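Local coordinates for protein endo-beta-1,4-glucanase (Bacillus licheniformis, PDB 2JEN) that hydrolyses internal beta-1,4-glucosidic bonds in the backbone of plant cell-wall xyloglucan and related glucans, as a family 12 glycoside hydrolase, at residues P152-M157 and Q227-T232; G166-Y171 and G187-G192. The protein carries 1 engineered substitution. One frame throughout, in Å; residues are numbered along the deposited sequence. Where two conformers were deposited one is given.

Contact 1: P152-M157 and Q227-T232; sequences PTDAIM and QWLSKT. Engineered in segment 152-157: Ala-155 (natural residue Glu). With GLC (alpha-D-glucopyranose), chain B.
Asp-154 OD2 takes a hydrogen bond of 2.7 Å from a water, water 1, whose second hydrogen goes to Trp-228 O, likewise at 2.7 Å. One molecule with two donors thus joins two acceptors that could not bond each other directly, and ties the strand to the loop. OD2 also receives the side-chain amide of Asn-198. The other oxygen, OD1, forms a salt bridge with Lys-233 and accepts from Thr-153 OG1 at 2.8 Å, the hydroxyl arriving on the anti side and 28° out of the carboxylate plane. With both oxygens occupied, the carboxylate is fixed in rotation, and the lysine charge probably favours its ionised form; an acid suits a buried spot so well supplied with donors.

The rest is van der Waals contact. Leu-229 lays its CD1 methyl against the carboxylate, 3.7 Å from Asp-154 CG and almost equally far from the two oxygens, the two side chains crossing at a slant. Its CG stands anti to the backbone N (chi1 -173°), and the branched end brings its other methyl, CD2, to the CD1 end of Ile-156 at 4.5 Å, a loose apolar approach. A forked leucine can serve both neighbours at once.

Residues alternate along the strand. Ala-155, an engineered replacement of glutamate, and Met-157 face the opposite side, where the thioether of Met-157 lies beside the glucose of chain B in the glycan-binding cleft, its CE 3.6 Å from the sugar O5.

Thr-153 and Asp-154 form a classic beta bulge opposite Leu-140 of strand 131-141, while strand 195-204 runs along the other edge. Helix 215-225 packs on Ile-156 through Thr-219 and Leu-222, and residues 227-232 lead from that helix to strand 234-244.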
ATOM      1  N   PRO A 152      -3.941  -6.035  35.799  1.00 13.90           N
ATOM      2  CA  PRO A 152      -3.243  -7.161  36.418  1.00 13.72           C
ATOM      3  C   PRO A 152      -2.498  -6.771  37.679  1.00 13.38           C
ATOM      4  O   PRO A 152      -2.164  -5.594  37.885  1.00 13.97           O
ATOM      5  CB  PRO A 152      -2.257  -7.601  35.337  1.00 13.89           C
ATOM      6  CG  PRO A 152      -2.868  -7.151  34.077  1.00 15.11           C
ATOM      7  CD  PRO A 152      -3.515  -5.842  34.401  1.00 14.06           C
ATOM      8  N   THR A 153      -2.199  -7.787  38.472  1.00 13.29           N
ATOM      9  CA  THR A 153      -1.340  -7.604  39.630  1.00 12.72           C
ATOM     10  C   THR A 153       0.126  -7.947  39.357  1.00 12.69           C
ATOM     11  O   THR A 153       1.040  -7.424  40.015  1.00 12.76           O
ATOM     12  CB  THR A 153      -1.835  -8.454  40.827  1.00 13.88           C
ATOM     13  OG1 THR A 153      -1.909  -9.814  40.421  1.00 15.26           O
ATOM     14  CG2 THR A 153      -3.199  -7.984  41.282  1.00 16.00           C
ATOM     15  N   ASP A 154       0.375  -8.833  38.404  1.00 12.44           N
ATOM     16  CA  ASP A 154       1.697  -9.314  38.102  1.00 12.43           C
ATOM     17  C   ASP A 154       1.775  -9.747  36.644  1.00 12.27           C
ATOM     18  O   ASP A 154       0.796 -10.213  36.066  1.00 12.59           O
ATOM     19  CB  ASP A 154       2.042 -10.567  38.929  1.00 12.72           C
ATOM     20  CG  ASP A 154       1.874 -10.382  40.428  1.00 14.11           C
ATOM     21  OD1 ASP A 154       0.747 -10.543  40.922  1.00 15.76           O
ATOM     22  OD2 ASP A 154       2.877 -10.067  41.111  1.00 15.53           O
ATOM     23  N   ALA A 155       2.969  -9.587  36.101  1.00 12.37           N
ATOM     24  CA  ALA A 155       3.367 -10.100  34.814  1.00 11.96           C
ATOM     25  C   ALA A 155       4.606 -10.951  34.979  1.00 11.35           C
ATOM     26  O   ALA A 155       5.547 -10.541  35.682  1.00 12.25           O
ATOM     27  CB  ALA A 155       3.657  -8.980  33.832  1.00 13.15           C
ATOM     28  N   ILE A 156       4.642 -12.098  34.289  1.00 11.05           N
ATOM     29  CA  ILE A 156       5.833 -12.906  34.172  1.00 11.19           C
ATOM     30  C   ILE A 156       6.215 -12.961  32.697  1.00 10.48           C
ATOM     31  O   ILE A 156       5.360 -13.254  31.870  1.00 11.45           O
ATOM     32  CB  ILE A 156       5.603 -14.310  34.716  1.00 11.70           C
ATOM     33  CG1 ILE A 156       5.203 -14.260  36.179  1.00 13.11           C
ATOM     34  CG2 ILE A 156       6.821 -15.193  34.462  1.00 13.33           C
ATOM     35  CD1 ILE A 156       4.700 -15.662  36.685  1.00 14.11           C
ATOM     36  N   MET A 157       7.451 -12.642  32.379  1.00 11.05           N
ATOM     37  CA  MET A 157       7.948 -12.722  31.027  1.00 11.08           C
ATOM     38  C   MET A 157       9.027 -13.790  30.930  1.00 11.40           C
ATOM     39  O   MET A 157       9.876 -13.929  31.826  1.00 13.01           O
ATOM     40  CB  MET A 157       8.551 -11.401  30.594  1.00 11.48           C
ATOM     41  CG  MET A 157       7.641 -10.241  30.747  1.00 11.76           C
ATOM     42  SD  MET A 157       8.214  -8.837  29.796  1.00 15.27           S
ATOM     43  CE  MET A 157       7.649  -9.278  28.139  1.00 16.85           C
ATOM     44  N   GLN A 227       9.418 -16.000  47.568  1.00 16.02           N
ATOM     45  CA  GLN A 227       8.342 -15.374  48.342  1.00 17.61           C
ATOM     46  C   GLN A 227       7.876 -14.023  47.765  1.00 17.61           C
ATOM     47  O   GLN A 227       7.512 -13.073  48.475  1.00 19.26           O
ATOM     48  CB  GLN A 227       8.734 -15.234  49.818  1.00 19.40           C
ATOM     49  CG  GLN A 227       9.071 -16.588  50.478  1.00 23.61           C
ATOM     50  CD  GLN A 227      10.477 -17.070  50.207  1.00 27.97           C
ATOM     51  OE1 GLN A 227      10.693 -18.268  49.981  1.00 35.12           O
ATOM     52  NE2 GLN A 227      11.455 -16.149  50.254  1.00 31.38           N
ATOM     53  N   TRP A 228       7.756 -14.013  46.433  1.00 16.35           N
ATOM     54  CA  TRP A 228       7.353 -12.832  45.677  1.00 16.99           C
ATOM     55  C   TRP A 228       5.972 -12.924  45.048  1.00 17.82           C
ATOM     56  O   TRP A 228       5.526 -11.980  44.392  1.00 20.03           O
ATOM     57  CB  TRP A 228       8.379 -12.575  44.578  1.00 16.66           C
ATOM     58  CG  TRP A 228       9.644 -12.024  45.038  1.00 16.84           C
ATOM     59  CD1 TRP A 228       9.893 -11.426  46.255  1.00 17.48           C
ATOM     60  CD2 TRP A 228      10.861 -12.007  44.333  1.00 16.28           C
ATOM     61  NE1 TRP A 228      11.180 -11.026  46.317  1.00 18.18           N
ATOM     62  CE2 TRP A 228      11.821 -11.388  45.178  1.00 15.33           C
ATOM     63  CE3 TRP A 228      11.251 -12.445  43.068  1.00 17.46           C
ATOM     64  CZ2 TRP A 228      13.118 -11.150  44.781  1.00 18.98           C
ATOM     65  CZ3 TRP A 228      12.615 -12.269  42.706  1.00 18.19           C
ATOM     66  CH2 TRP A 228      13.499 -11.627  43.559  1.00 17.13           C
ATOM     67  N   LEU A 229       5.281 -14.041  45.213  1.00 17.04           N
ATOM     68  CA  LEU A 229       4.009 -14.260  44.550  1.00 17.82           C
ATOM     69  C   LEU A 229       3.147 -15.143  45.433  1.00 17.59           C
ATOM     70  O   LEU A 229       3.593 -16.228  45.836  1.00 19.97           O
ATOM     71  CB  LEU A 229       4.283 -14.919  43.199  1.00 18.19           C
ATOM     72  CG  LEU A 229       3.114 -15.107  42.236  1.00 17.76           C
ATOM     73  CD1 LEU A 229       2.509 -13.762  41.826  1.00 17.95           C
ATOM     74  CD2 LEU A 229       3.632 -15.867  41.041  1.00 17.86           C
ATOM     75  N   SER A 230       1.931 -14.688  45.714  1.00 16.72           N
ATOM     76  CA  SER A 230       0.971 -15.463  46.465  1.00 17.46           C
ATOM     77  C   SER A 230       0.254 -16.495  45.616  1.00 18.12           C
ATOM     78  O   SER A 230      -0.202 -16.189  44.524  1.00 17.81           O
ATOM     79  CB  SER A 230      -0.054 -14.530  47.088  1.00 19.06           C
ATOM     80  OG  SER A 230      -1.097 -15.293  47.699  1.00 21.07           O
ATOM     81  N   LYS A 231       0.075 -17.716  46.123  1.00 17.99           N
ATOM     82  CA  LYS A 231      -0.671 -18.714  45.341  1.00 19.15           C
ATOM     83  C   LYS A 231      -2.188 -18.522  45.370  1.00 17.84           C
ATOM     84  O   LYS A 231      -2.912 -19.271  44.693  1.00 18.50           O
ATOM     85  CB  LYS A 231      -0.236 -20.138  45.656  1.00 20.85           C
ATOM     86  CG  LYS A 231       1.239 -20.416  45.301  1.00 22.97           C
ATOM     87  CD  LYS A 231       1.599 -21.886  45.339  1.00 23.26           C
ATOM     88  CE  LYS A 231       3.074 -22.149  45.208  1.00 25.19           C
ATOM     89  NZ  LYS A 231       3.393 -23.601  45.259  1.00 29.19           N
ATOM     90  N   THR A 232      -2.667 -17.476  46.035  1.00 17.90           N
ATOM     91  CA  THR A 232      -4.060 -17.077  45.907  1.00 17.68           C
ATOM     92  C   THR A 232      -4.349 -16.436  44.517  1.00 17.32           C
ATOM     93  O   THR A 232      -5.501 -16.268  44.127  1.00 18.55           O
ATOM     94  CB  THR A 232      -4.515 -16.065  46.961  1.00 19.34           C
ATOM     95  OG1 THR A 232      -3.724 -14.875  46.901  1.00 20.69           O
ATOM     96  CG2 THR A 232      -4.399 -16.673  48.352  1.00 20.13           C
TER
HETATM   97  C1  GLC B   1       5.691  -6.371  29.898  0.50 21.68           C
HETATM   98  C2  GLC B   1       4.874  -5.180  30.392  0.50 21.90           C
HETATM   99  C3  GLC B   1       3.453  -5.345  29.921  0.50 20.63           C
HETATM  100  C4  GLC B   1       3.446  -5.353  28.396  0.50 19.70           C
HETATM  101  C5  GLC B   1       4.325  -6.544  27.990  0.50 19.02           C
HETATM  102  C6  GLC B   1       4.317  -6.856  26.489  0.50 17.83           C
HETATM  103  O1  GLC B   1       7.019  -6.345  30.340  0.50 25.97           O
HETATM  104  O2  GLC B   1       4.781  -5.042  31.792  0.50 21.91           O
HETATM  105  O3  GLC B   1       2.723  -4.303  30.570  0.50 21.86           O
HETATM  106  O4  GLC B   1       2.143  -5.577  27.905  0.50 17.91           O
HETATM  107  O5  GLC B   1       5.642  -6.328  28.475  0.50 21.15           O
HETATM  108  O6  GLC B   1       4.672  -5.730  25.716  0.50 14.49           O
HETATM  109  O   HOH W   1       3.268 -10.670  43.755  1.00 19.41           O

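Contact 2: G166-Y171 and G187-G192; sequences GPAGSY and GYIDAG. With GLC (alpha-D-glucopyranose), chain C; GLC (alpha-D-glucopyranose), chain D; XYS (alpha-D-xylopyranose), chain E; XYS (alpha-D-xylopyranose), chain F.
Backbone packing brings Gly-169 and Gly-187 together, their CA atoms 3.7 Å apart. Each glycine would direct a CB at the other segment, where it would clash, so this close passage depends on both having no side chain. Gly-169 also has a positive phi of 87° with an extended psi, a conformation that itself calls for glycine.

The apolar contact is small: Ala-168 CB meets Ile-189 CD1 at 4.1 Å. Ile-189 CG1 lies anti to the carbonyl carbon (chi1 -54°); this torsion sends CG1 and its CD1 toward the chain D glucose and leaves CG2 beside the chain F xylose. CD1 reaches C6 of that glucose at 3.9 Å, and CG2 approaches C5 of the xylose. The small Ala-168 methyl lies against the chain C glucose, CB 3.6 Å from its O3.

Within these two segments, the hydrogen bonds to the glycan are made by the backbone of Gly-166. Its carbonyl O accepts from O2 of the chain D glucose at 2.6 Å, and its N makes a weak bond to O5 of the chain E xylose. Farther along, Asp-190 OD1 accepts from Gly-192 N at 2.9 Å, closing an Asx turn.

Strands 170-177 and 180-192 form an antiparallel hairpin; strand 195-204 flanks the latter, with Trp-197 and Val-199 packed against Ile-189.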
ATOM      1  N   GLY A 166      16.727  -5.245  26.735  1.00 14.14           N
ATOM      2  CA  GLY A 166      16.886  -5.578  28.138  1.00 15.22           C
ATOM      3  C   GLY A 166      15.581  -5.335  28.857  1.00 15.24           C
ATOM      4  O   GLY A 166      14.743  -4.573  28.388  1.00 15.16           O
ATOM      5  N   PRO A 167      15.371  -6.018  29.976  1.00 15.29           N
ATOM      6  CA  PRO A 167      14.110  -6.041  30.637  1.00 14.20           C
ATOM      7  C   PRO A 167      13.892  -4.914  31.630  1.00 14.56           C
ATOM      8  O   PRO A 167      14.818  -4.128  31.932  1.00 15.71           O
ATOM      9  CB  PRO A 167      14.144  -7.391  31.356  1.00 15.42           C
ATOM     10  CG  PRO A 167      15.570  -7.492  31.772  1.00 16.87           C
ATOM     11  CD  PRO A 167      16.318  -6.979  30.576  1.00 17.47           C
ATOM     12  N   ALA A 168      12.674  -4.857  32.154  1.00 13.90           N
ATOM     13  CA  ALA A 168      12.323  -3.916  33.203  1.00 14.10           C
ATOM     14  C   ALA A 168      12.889  -4.442  34.518  1.00 14.21           C
ATOM     15  O   ALA A 168      12.987  -5.653  34.758  1.00 14.94           O
ATOM     16  CB  ALA A 168      10.830  -3.786  33.305  1.00 15.19           C
ATOM     17  N   GLY A 169      13.237  -3.522  35.385  1.00 14.44           N
ATOM     18  CA  GLY A 169      13.653  -3.879  36.729  1.00 15.00           C
ATOM     19  C   GLY A 169      15.117  -4.180  36.841  1.00 15.10           C
ATOM     20  O   GLY A 169      15.932  -3.822  35.968  1.00 17.71           O
ATOM     21  N   SER A 170      15.475  -4.843  37.940  1.00 13.49           N
ATOM     22  CA  SER A 170      16.866  -5.071  38.281  0.50 13.32           C
ATOM     23  C   SER A 170      17.188  -6.558  38.294  1.00 12.41           C
ATOM     24  O   SER A 170      16.357  -7.400  38.640  1.00 12.98           O
ATOM     25  CB  SER A 170      17.207  -4.463  39.645  0.50 14.08           C
ATOM     26  OG  SER A 170      17.223  -3.055  39.540  0.50 12.69           O
ATOM     27  N   TYR A 171      18.407  -6.865  37.904  1.00 13.12           N
ATOM     28  CA  TYR A 171      18.893  -8.229  37.868  1.00 13.29           C
ATOM     29  C   TYR A 171      19.003  -8.822  39.271  1.00 13.76           C
ATOM     30  O   TYR A 171      19.606  -8.217  40.163  1.00 14.71           O
ATOM     31  CB  TYR A 171      20.265  -8.255  37.193  1.00 14.12           C
ATOM     32  CG  TYR A 171      20.934  -9.613  37.178  1.00 12.83           C
ATOM     33  CD1 TYR A 171      20.439 -10.686  36.455  1.00 13.46           C
ATOM     34  CD2 TYR A 171      22.067  -9.831  37.948  1.00 14.35           C
ATOM     35  CE1 TYR A 171      21.079 -11.914  36.464  1.00 12.98           C
ATOM     36  CE2 TYR A 171      22.693 -11.058  37.959  1.00 14.18           C
ATOM     37  CZ  TYR A 171      22.199 -12.089  37.225  1.00 13.79           C
ATOM     38  OH  TYR A 171      22.878 -13.310  37.218  1.00 15.35           O
ATOM     39  N   GLY A 187      10.963  -6.002  38.646  1.00 11.89           N
ATOM     40  CA  GLY A 187      10.589  -4.614  38.608  1.00 12.43           C
ATOM     41  C   GLY A 187       9.125  -4.418  38.875  1.00 12.57           C
ATOM     42  O   GLY A 187       8.416  -5.347  39.226  1.00 12.21           O
ATOM     43  N   TYR A 188       8.687  -3.175  38.643  1.00 13.17           N
ATOM     44  CA  TYR A 188       7.299  -2.772  38.859  1.00 12.07           C
ATOM     45  C   TYR A 188       6.910  -1.810  37.767  1.00 12.89           C
ATOM     46  O   TYR A 188       7.646  -0.867  37.485  1.00 14.51           O
ATOM     47  CB  TYR A 188       7.126  -2.111  40.214  1.00 13.87           C
ATOM     48  CG  TYR A 188       5.730  -1.604  40.494  1.00 13.35           C
ATOM     49  CD1 TYR A 188       5.395  -0.267  40.316  1.00 13.19           C
ATOM     50  CD2 TYR A 188       4.736  -2.462  40.864  1.00 13.56           C
ATOM     51  CE1 TYR A 188       4.113   0.194  40.559  1.00 12.79           C
ATOM     52  CE2 TYR A 188       3.440  -2.018  41.093  1.00 13.73           C
ATOM     53  CZ  TYR A 188       3.134  -0.680  40.939  1.00 12.85           C
ATOM     54  OH  TYR A 188       1.842  -0.223  41.166  1.00 14.25           O
ATOM     55  N   ILE A 189       5.779  -2.085  37.119  1.00 12.26           N
ATOM     56  CA  ILE A 189       5.244  -1.227  36.053  1.00 13.08           C
ATOM     57  C   ILE A 189       4.111  -0.399  36.644  1.00 12.82           C
ATOM     58  O   ILE A 189       3.078  -0.922  37.046  1.00 13.84           O
ATOM     59  CB  ILE A 189       4.713  -2.092  34.877  1.00 13.09           C
ATOM     60  CG1 ILE A 189       5.792  -3.053  34.389  1.00 15.56           C
ATOM     61  CG2 ILE A 189       4.170  -1.156  33.778  1.00 14.75           C
ATOM     62  CD1 ILE A 189       7.020  -2.385  33.858  1.00 17.91           C
ATOM     63  N   ASP A 190       4.292   0.908  36.616  1.00 14.76           N
ATOM     64  CA  ASP A 190       3.262   1.848  37.066  1.00 15.51           C
ATOM     65  C   ASP A 190       2.333   2.166  35.890  1.00 16.79           C
ATOM     66  O   ASP A 190       2.769   2.737  34.901  1.00 19.02           O
ATOM     67  CB  ASP A 190       3.953   3.071  37.644  1.00 16.12           C
ATOM     68  CG  ASP A 190       3.012   4.054  38.300  1.00 17.85           C
ATOM     69  OD1 ASP A 190       1.844   4.107  37.904  1.00 20.37           O
ATOM     70  OD2 ASP A 190       3.467   4.856  39.168  1.00 20.43           O
ATOM     71  N   ALA A 191       1.070   1.767  36.000  1.00 16.89           N
ATOM     72  CA  ALA A 191       0.035   1.979  34.975  1.00 17.47           C
ATOM     73  C   ALA A 191      -0.931   3.113  35.303  1.00 18.81           C
ATOM     74  O   ALA A 191      -1.967   3.250  34.638  1.00 21.18           O
ATOM     75  CB  ALA A 191      -0.740   0.678  34.733  1.00 18.28           C
ATOM     76  N   GLY A 192      -0.584   3.953  36.261  1.00 18.19           N
ATOM     77  CA  GLY A 192      -1.392   5.139  36.595  1.00 17.63           C
ATOM     78  C   GLY A 192      -2.459   4.872  37.621  1.00 17.16           C
ATOM     79  O   GLY A 192      -3.050   3.801  37.635  1.00 17.61           O
TER
HETATM   80  C1  GLC C   1      14.824   0.933  30.665  1.00 23.47           C
HETATM   81  C2  GLC C   1      13.524   0.792  31.428  1.00 23.54           C
HETATM   82  C3  GLC C   1      12.909  -0.596  31.254  1.00 20.39           C
HETATM   83  C4  GLC C   1      12.847  -0.980  29.772  1.00 17.22           C
HETATM   84  C5  GLC C   1      14.221  -0.796  29.153  1.00 17.89           C
HETATM   85  C6  GLC C   1      14.210  -1.078  27.644  1.00 17.36           C
HETATM   86  O1  GLC C   1      15.199   2.300  30.651  1.00 25.90           O
HETATM   87  O2  GLC C   1      13.787   0.953  32.814  1.00 26.78           O
HETATM   88  O3  GLC C   1      11.621  -0.656  31.822  1.00 23.29           O
HETATM   89  O4  GLC C   1      12.514  -2.354  29.640  1.00 16.56           O
HETATM   90  O5  GLC C   1      14.619   0.560  29.314  1.00 21.25           O
HETATM   91  O6  GLC C   1      15.498  -0.736  27.137  1.00 17.93           O
HETATM   92  C1  GLC D   2      11.252  -2.673  29.014  1.00 16.65           C
HETATM   93  C2  GLC D   2      11.167  -4.175  28.882  1.00 14.05           C
HETATM   94  C3  GLC D   2       9.812  -4.615  28.381  1.00 15.37           C
HETATM   95  C4  GLC D   2       8.665  -3.949  29.144  1.00 16.78           C
HETATM   96  C5  GLC D   2       8.943  -2.440  29.251  1.00 17.30           C
HETATM   97  C6  GLC D   2       7.888  -1.762  30.120  1.00 20.87           C
HETATM   98  O2  GLC D   2      12.141  -4.610  27.958  1.00 15.17           O
HETATM   99  O3  GLC D   2       9.713  -6.008  28.532  1.00 15.22           O
HETATM  100  O4  GLC D   2       7.424  -4.234  28.499  1.00 17.82           O
HETATM  101  O5  GLC D   2      10.195  -2.233  29.863  1.00 17.36           O
HETATM  102  O6  GLC D   2       7.970  -0.348  29.932  1.00 22.66           O
HETATM  103  C1  XYS E   4      16.326  -1.836  26.789  1.00 18.15           C
HETATM  104  C2  XYS E   4      17.720  -1.331  26.513  1.00 18.84           C
HETATM  105  C3  XYS E   4      17.715  -0.437  25.293  1.00 20.63           C
HETATM  106  C4  XYS E   4      17.095  -1.191  24.131  1.00 18.01           C
HETATM  107  C5  XYS E   4      15.723  -1.674  24.563  1.00 16.06           C
HETATM  108  O2  XYS E   4      18.226  -0.627  27.654  1.00 24.14           O
HETATM  109  O3  XYS E   4      19.032  -0.004  24.976  1.00 23.51           O
HETATM  110  O4  XYS E   4      16.919  -0.284  23.052  1.00 22.13           O
HETATM  111  O5  XYS E   4      15.801  -2.532  25.700  1.00 16.30           O
HETATM  112  C1  XYS F   6       0.002   0.343  30.766  1.00 36.91           C
HETATM  113  C2  XYS F   6      -0.299   1.767  30.464  1.00 40.41           C
HETATM  114  C3  XYS F   6       0.883   2.336  29.697  1.00 42.16           C
HETATM  115  C4  XYS F   6       2.163   2.204  30.507  1.00 42.47           C
HETATM  116  C5  XYS F   6       2.336   0.747  30.921  1.00 41.44           C
HETATM  117  O2  XYS F   6      -1.427   1.831  29.616  1.00 42.32           O
HETATM  118  O3  XYS F   6       0.616   3.683  29.347  1.00 43.22           O
HETATM  119  O4  XYS F   6       3.228   2.607  29.676  1.00 43.92           O
HETATM  120  O5  XYS F   6       1.126   0.303  31.528  1.00 39.08           O

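The two contacts lie with centres 14 Å apart and nearest atoms about 6 Å apart, without touching. Along the chain, residues 152-157 come first, then both segments of contact 2, and finally 227-232. Strands 154-163, 170-177 and 180-192 belong to one mixed sheet, in which strand 195-204 pairs with both 154-163 and 180-192 and so stands between those two strands. Contact 1 joins this sheet to the loop after helix 215-225; contact 2 lies at the open end of the hairpin 170-177/180-192, beside the glycan. Met-157 and Ile-189 both line the pocket, so the curved sheet, consistent with the jelly-roll fold of family 12, carries sugar contacts from each region.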